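Local atomic coordinates of tRNA-splicing endonuclease (Sulfolobus tokodaii, PDB entry 2CV8), a protein that probably cleaves precursor tRNA at both splice sites to release the intron, leaving 2',3'-cyclic phosphate and 5'-hydroxyl ends. Residues G28-I33 with S44-S49; I131-N136 with L158-V163. All blocks are in the same frame, centred on the assembly; numbering follows the deposited sequence.

Interaction 1 (28-33 with 44-49) lies within the N-terminal domain and interaction 2 (131-136 with 158-163) within the catalytic C-terminal domain; each pairs two strands. They sit on opposite sides of the chain's centre, their own centres 27 Å apart and their nearest atoms about 13 Å apart, without touching. Interaction 1 is an antiparallel pair at the margin of its sheet, interaction 2 a parallel pair inside its own. As for the predicted catalytic residues, the side chain of K29 is about 12 Å from that of Y117, and that of L158 about 7 Å from that of K156.

Interaction 1 (G28-I33 with S44-S49)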
loop_
_atom_site.group_PDB
_atom_site.type_symbol
_atom_site.label_atom_id
_atom_site.label_comp_id
_atom_site.label_asym_id
_atom_site.label_seq_id
_atom_site.Cartn_x
_atom_site.Cartn_y
_atom_site.Cartn_z
ATOM N N GLY B 28 8.660 22.792 -13.387
ATOM C CA GLY B 28 7.566 23.444 -14.077
ATOM C C GLY B 28 7.222 22.907 -15.453
ATOM O O GLY B 28 7.892 22.021 -15.990
ATOM N N LYS B 29 6.160 23.471 -16.022
ATOM C CA LYS B 29 5.669 23.090 -17.336
ATOM C C LYS B 29 5.389 24.338 -18.165
ATOM O O LYS B 29 4.776 25.285 -17.687
ATOM C CB LYS B 29 4.387 22.280 -17.174
ATOM C CG LYS B 29 3.741 21.836 -18.476
ATOM C CD LYS B 29 2.461 21.050 -18.206
ATOM C CE LYS B 29 1.745 20.688 -19.498
ATOM N NZ LYS B 29 1.298 21.893 -20.252
ATOM N N PRO B 30 5.868 24.373 -19.414
ATOM C CA PRO B 30 5.610 25.551 -20.244
ATOM C C PRO B 30 4.158 25.531 -20.698
ATOM O O PRO B 30 3.559 24.461 -20.853
ATOM C CB PRO B 30 6.583 25.375 -21.404
ATOM C CG PRO B 30 7.699 24.602 -20.797
ATOM C CD PRO B 30 6.951 23.566 -19.993
ATOM N N ILE B 31 3.596 26.721 -20.876
ATOM C CA ILE B 31 2.210 26.896 -21.306
ATOM C C ILE B 31 2.010 26.492 -22.770
ATOM O O ILE B 31 2.676 27.027 -23.658
ATOM C CB ILE B 31 1.789 28.377 -21.164
ATOM C CG1 ILE B 31 1.903 28.813 -19.701
ATOM C CG2 ILE B 31 0.385 28.584 -21.726
ATOM C CD1 ILE B 31 1.155 30.107 -19.390
ATOM N N GLY B 32 1.098 25.555 -23.026
ATOM C CA GLY B 32 0.846 25.142 -24.399
ATOM C C GLY B 32 1.528 23.853 -24.818
ATOM O O GLY B 32 1.026 23.142 -25.690
ATOM N N ILE B 33 2.684 23.560 -24.222
ATOM C CA ILE B 33 3.420 22.327 -24.513
ATOM C C ILE B 33 3.133 21.385 -23.352
ATOM O O ILE B 33 2.804 21.836 -22.253
ATOM C CB ILE B 33 4.939 22.529 -24.520
ATOM C CG1 ILE B 33 5.300 23.895 -25.084
ATOM C CG2 ILE B 33 5.596 21.432 -25.348
ATOM C CD1 ILE B 33 6.798 24.138 -25.115
ATOM N N SER B 44 7.204 29.596 -24.203
ATOM C CA SER B 44 6.105 30.166 -23.454
ATOM C C SER B 44 6.474 30.181 -21.983
ATOM O O SER B 44 7.302 29.392 -21.539
ATOM C CB SER B 44 4.833 29.353 -23.682
ATOM O OG SER B 44 5.019 27.993 -23.330
ATOM N N GLU B 45 5.860 31.094 -21.241
ATOM C CA GLU B 45 6.102 31.242 -19.813
ATOM C C GLU B 45 6.110 29.912 -19.079
ATOM O O GLU B 45 5.272 29.057 -19.307
ATOM C CB GLU B 45 5.054 32.177 -19.197
ATOM C CG GLU B 45 3.677 32.104 -19.822
ATOM C CD GLU B 45 3.512 33.069 -20.977
ATOM O OE1 GLU B 45 2.371 33.256 -21.445
ATOM O OE2 GLU B 45 4.524 33.644 -21.416
ATOM N N LEU B 46 7.083 29.753 -18.200
ATOM C CA LEU B 46 7.230 28.539 -17.422
ATOM C C LEU B 46 6.257 28.621 -16.256
ATOM O O LEU B 46 6.182 29.638 -15.573
ATOM C CB LEU B 46 8.681 28.444 -16.917
ATOM C CG LEU B 46 9.325 27.131 -16.452
ATOM C CD1 LEU B 46 9.007 26.859 -15.003
ATOM C CD2 LEU B 46 8.849 25.993 -17.360
ATOM N N ILE B 47 5.490 27.562 -16.038
ATOM C CA ILE B 47 4.560 27.553 -14.922
ATOM C C ILE B 47 4.973 26.569 -13.831
ATOM O O ILE B 47 5.079 25.370 -14.061
ATOM C CB ILE B 47 3.131 27.260 -15.403
ATOM C CG1 ILE B 47 2.573 28.531 -16.052
ATOM C CG2 ILE B 47 2.248 26.828 -14.236
ATOM C CD1 ILE B 47 1.092 28.524 -16.275
ATOM N N LEU B 48 5.223 27.098 -12.639
ATOM C CA LEU B 48 5.634 26.289 -11.501
ATOM C C LEU B 48 4.517 26.174 -10.487
ATOM O O LEU B 48 3.782 27.124 -10.253
ATOM C CB LEU B 48 6.851 26.910 -10.806
ATOM C CG LEU B 48 8.212 26.949 -11.510
ATOM C CD1 LEU B 48 9.219 27.663 -10.598
ATOM C CD2 LEU B 48 8.684 25.521 -11.844
ATOM N N SER B 49 4.402 25.001 -9.878
ATOM C CA SER B 49 3.395 24.768 -8.860
ATOM C C SER B 49 3.970 25.285 -7.549
ATOM O O SER B 49 5.189 25.453 -7.431
ATOM C CB SER B 49 3.109 23.276 -8.740
ATOM O OG SER B 49 4.260 22.557 -8.337
#
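K29 and I47 form the hydrogen-bonded pair of this short antiparallel contact, K29 N giving to I47 O and I47 N giving to K29 O, both at 2.9 Å. Beyond P30, which has no N-H to offer and faces L46 as a non-hydrogen-bonded pair, I31 N reaches E45 O at 3.3 Å. The other polar group of I31 is met by a side chain: S44 OG gives to I31 O at 2.6 Å, its hydroxyl brought there by a chi1 of 57° that sets OG between its own backbone N and carbonyl carbon. Were this serine replaced by an alanine, I31 O would probably lose its side-chain donor, with just the I31 N bond to E45 O left as a polar link past P30. K29 NZ curls back at the end of an extended chain to I33 O, 2.5 Å away, with P30 O a weak second acceptor, so the ammonium ties the segment to itself rather than to its partner. Apolar groups fill in on the two faces. On one, the CG of P30 meets CD2 of L46 at 3.9 Å, the two side chains lying alongside each other; on the other, I31 CD1 reaches across to I47 CD1 at 3.5 Å. G28, with a positive phi of 60°, lies against the ends of L46 and L48, and a beta carbon there would run into both and the I47 carbonyl. Its N and O are taken by E52 and R105 of the same chain. Strand 46-49 turns its other edge to strand 9-12, leaving 29-30 outermost in the domain's mixed sheet. The chemistry thus implies a sheet margin fastened mainly through its backbone, the I31 N bond continuing the pairing past the proline and the S44 hydroxyl adding a fourth link.

Interaction 2 (I131-N136 with L158-V163); sequences IALDEN and LILGIV
I131, L133 and their partners L160 and I162 share one face of a parallel strand pair, and here the packing is close. CD1 of I131 meets CD2 of L158 at 4.0 Å, the isoleucine's CG2 approaches L160 CD1, and the CB of L133 lies near I162 CG1. With CG1 beside the backbone N (chi1 -79°), I131 has its CD1 directed to L158. On the reverse face A132 lies beside G161, their CA atoms 4.3 Å apart. Four backbone bonds hold this part: I131 N to I159 O, G161 N to I131 O, L133 N to G161 O and V163 N to L133 O, the last at 2.8 Å. The far end is looser. E135 N reaches V163 O at 3.4 Å, a weak bond, and D134, E135 and N136 run out toward solvent and the second subunit, where the hydroxyls of S141 and S140 of that subunit give hydrogen bonds to D134 O and N136 O respectively. The strand directions make an angle of 33°. Strands 128-134 and 157-163 are the two parallel strands of a beta-alpha-beta crossover through helix 141-151, which lies over I131 and L160 through F147. Helix 87-99 covers A132 and V163 on the other face, while strand 170-178 continues the catalytic domain's sheet beyond strand 157-163, pairing with L160 and I162.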
loop_
_atom_site.group_PDB
_atom_site.type_symbol
_atom_site.label_atom_id
_atom_site.label_comp_id
_atom_site.label_asym_id
_atom_site.label_seq_id
_atom_site.Cartn_x
_atom_site.Cartn_y
_atom_site.Cartn_z
ATOM N N ILE B 131 2.939 8.107 -4.179
ATOM C CA ILE B 131 1.743 8.694 -3.606
ATOM C C ILE B 131 2.089 9.049 -2.176
ATOM O O ILE B 131 2.387 8.166 -1.372
ATOM C CB ILE B 131 0.573 7.706 -3.630
ATOM C CG1 ILE B 131 -0.036 7.676 -5.042
ATOM C CG2 ILE B 131 -0.439 8.079 -2.564
ATOM C CD1 ILE B 131 -1.060 6.610 -5.248
ATOM N N ALA B 132 2.073 10.345 -1.874
ATOM C CA ALA B 132 2.396 10.821 -0.535
ATOM C C ALA B 132 1.249 10.572 0.441
ATOM O O ALA B 132 0.074 10.737 0.100
ATOM C CB ALA B 132 2.736 12.301 -0.578
ATOM N N LEU B 133 1.600 10.179 1.661
ATOM C CA LEU B 133 0.606 9.896 2.674
ATOM C C LEU B 133 1.015 10.358 4.061
ATOM O O LEU B 133 2.200 10.446 4.389
ATOM C CB LEU B 133 0.318 8.396 2.701
ATOM C CG LEU B 133 -1.144 8.007 2.519
ATOM C CD1 LEU B 133 -1.749 8.719 1.301
ATOM C CD2 LEU B 133 -1.229 6.509 2.377
ATOM N N ASP B 134 0.003 10.658 4.864
ATOM C CA ASP B 134 0.179 11.094 6.237
ATOM C C ASP B 134 0.127 9.780 7.017
ATOM O O ASP B 134 -0.860 9.051 6.968
ATOM C CB ASP B 134 -0.958 12.061 6.574
ATOM C CG ASP B 134 -1.110 12.317 8.055
ATOM O OD1 ASP B 134 -0.153 12.106 8.837
ATOM O OD2 ASP B 134 -2.218 12.752 8.434
ATOM N N GLU B 135 1.247 9.433 7.647
ATOM C CA GLU B 135 1.355 8.174 8.378
ATOM C C GLU B 135 0.118 7.803 9.180
ATOM O O GLU B 135 -0.236 6.625 9.281
ATOM C CB GLU B 135 2.575 8.196 9.302
ATOM C CG GLU B 135 2.516 9.247 10.405
ATOM C CD GLU B 135 3.772 9.271 11.270
ATOM O OE1 GLU B 135 3.865 10.149 12.155
ATOM O OE2 GLU B 135 4.661 8.412 11.066
ATOM N N ASN B 136 -0.557 8.805 9.728
ATOM C CA ASN B 136 -1.728 8.552 10.552
ATOM C C ASN B 136 -3.040 8.432 9.799
ATOM O O ASN B 136 -3.932 7.693 10.221
ATOM C CB ASN B 136 -1.815 9.640 11.612
ATOM C CG ASN B 136 -0.470 9.921 12.236
ATOM O OD1 ASN B 136 0.152 9.024 12.820
ATOM N ND2 ASN B 136 0.006 11.162 12.096
ATOM N N LEU B 158 4.631 1.460 -8.096
ATOM C CA LEU B 158 3.827 2.299 -7.208
ATOM C C LEU B 158 4.477 2.316 -5.827
ATOM O O LEU B 158 4.880 1.275 -5.300
ATOM C CB LEU B 158 2.400 1.756 -7.111
ATOM C CG LEU B 158 1.353 2.673 -6.473
ATOM C CD1 LEU B 158 1.667 2.859 -5.007
ATOM C CD2 LEU B 158 1.321 4.018 -7.193
ATOM N N ILE B 159 4.554 3.502 -5.230
ATOM C CA ILE B 159 5.196 3.665 -3.927
ATOM C C ILE B 159 4.509 4.698 -3.042
ATOM O O ILE B 159 4.173 5.788 -3.491
ATOM C CB ILE B 159 6.678 4.072 -4.117
ATOM C CG1 ILE B 159 7.431 2.946 -4.817
ATOM C CG2 ILE B 159 7.336 4.363 -2.782
ATOM C CD1 ILE B 159 8.900 3.208 -4.972
ATOM N N LEU B 160 4.315 4.331 -1.778
ATOM C CA LEU B 160 3.676 5.181 -0.779
ATOM C C LEU B 160 4.718 5.982 -0.019
ATOM O O LEU B 160 5.654 5.418 0.538
ATOM C CB LEU B 160 2.888 4.313 0.208
ATOM C CG LEU B 160 1.368 4.276 0.062
ATOM C CD1 LEU B 160 0.814 5.596 0.556
ATOM C CD2 LEU B 160 0.966 4.035 -1.384
ATOM N N GLY B 161 4.568 7.299 0.001
ATOM C CA GLY B 161 5.517 8.121 0.727
ATOM C C GLY B 161 4.877 8.569 2.023
ATOM O O GLY B 161 4.193 9.595 2.060
ATOM N N ILE B 162 5.098 7.809 3.091
ATOM C CA ILE B 162 4.512 8.133 4.386
ATOM C C ILE B 162 5.368 9.099 5.199
ATOM O O ILE B 162 6.475 8.769 5.627
ATOM C CB ILE B 162 4.236 6.849 5.166
ATOM C CG1 ILE B 162 3.235 6.003 4.370
ATOM C CG2 ILE B 162 3.699 7.179 6.540
ATOM C CD1 ILE B 162 2.773 4.742 5.063
ATOM N N VAL B 163 4.816 10.293 5.412
ATOM C CA VAL B 163 5.488 11.376 6.107
ATOM C C VAL B 163 5.032 11.628 7.532
ATOM O O VAL B 163 3.841 11.597 7.831
ATOM C CB VAL B 163 5.301 12.704 5.320
ATOM C CG1 VAL B 163 6.041 13.843 6.001
ATOM C CG2 VAL B 163 5.792 12.534 3.895
#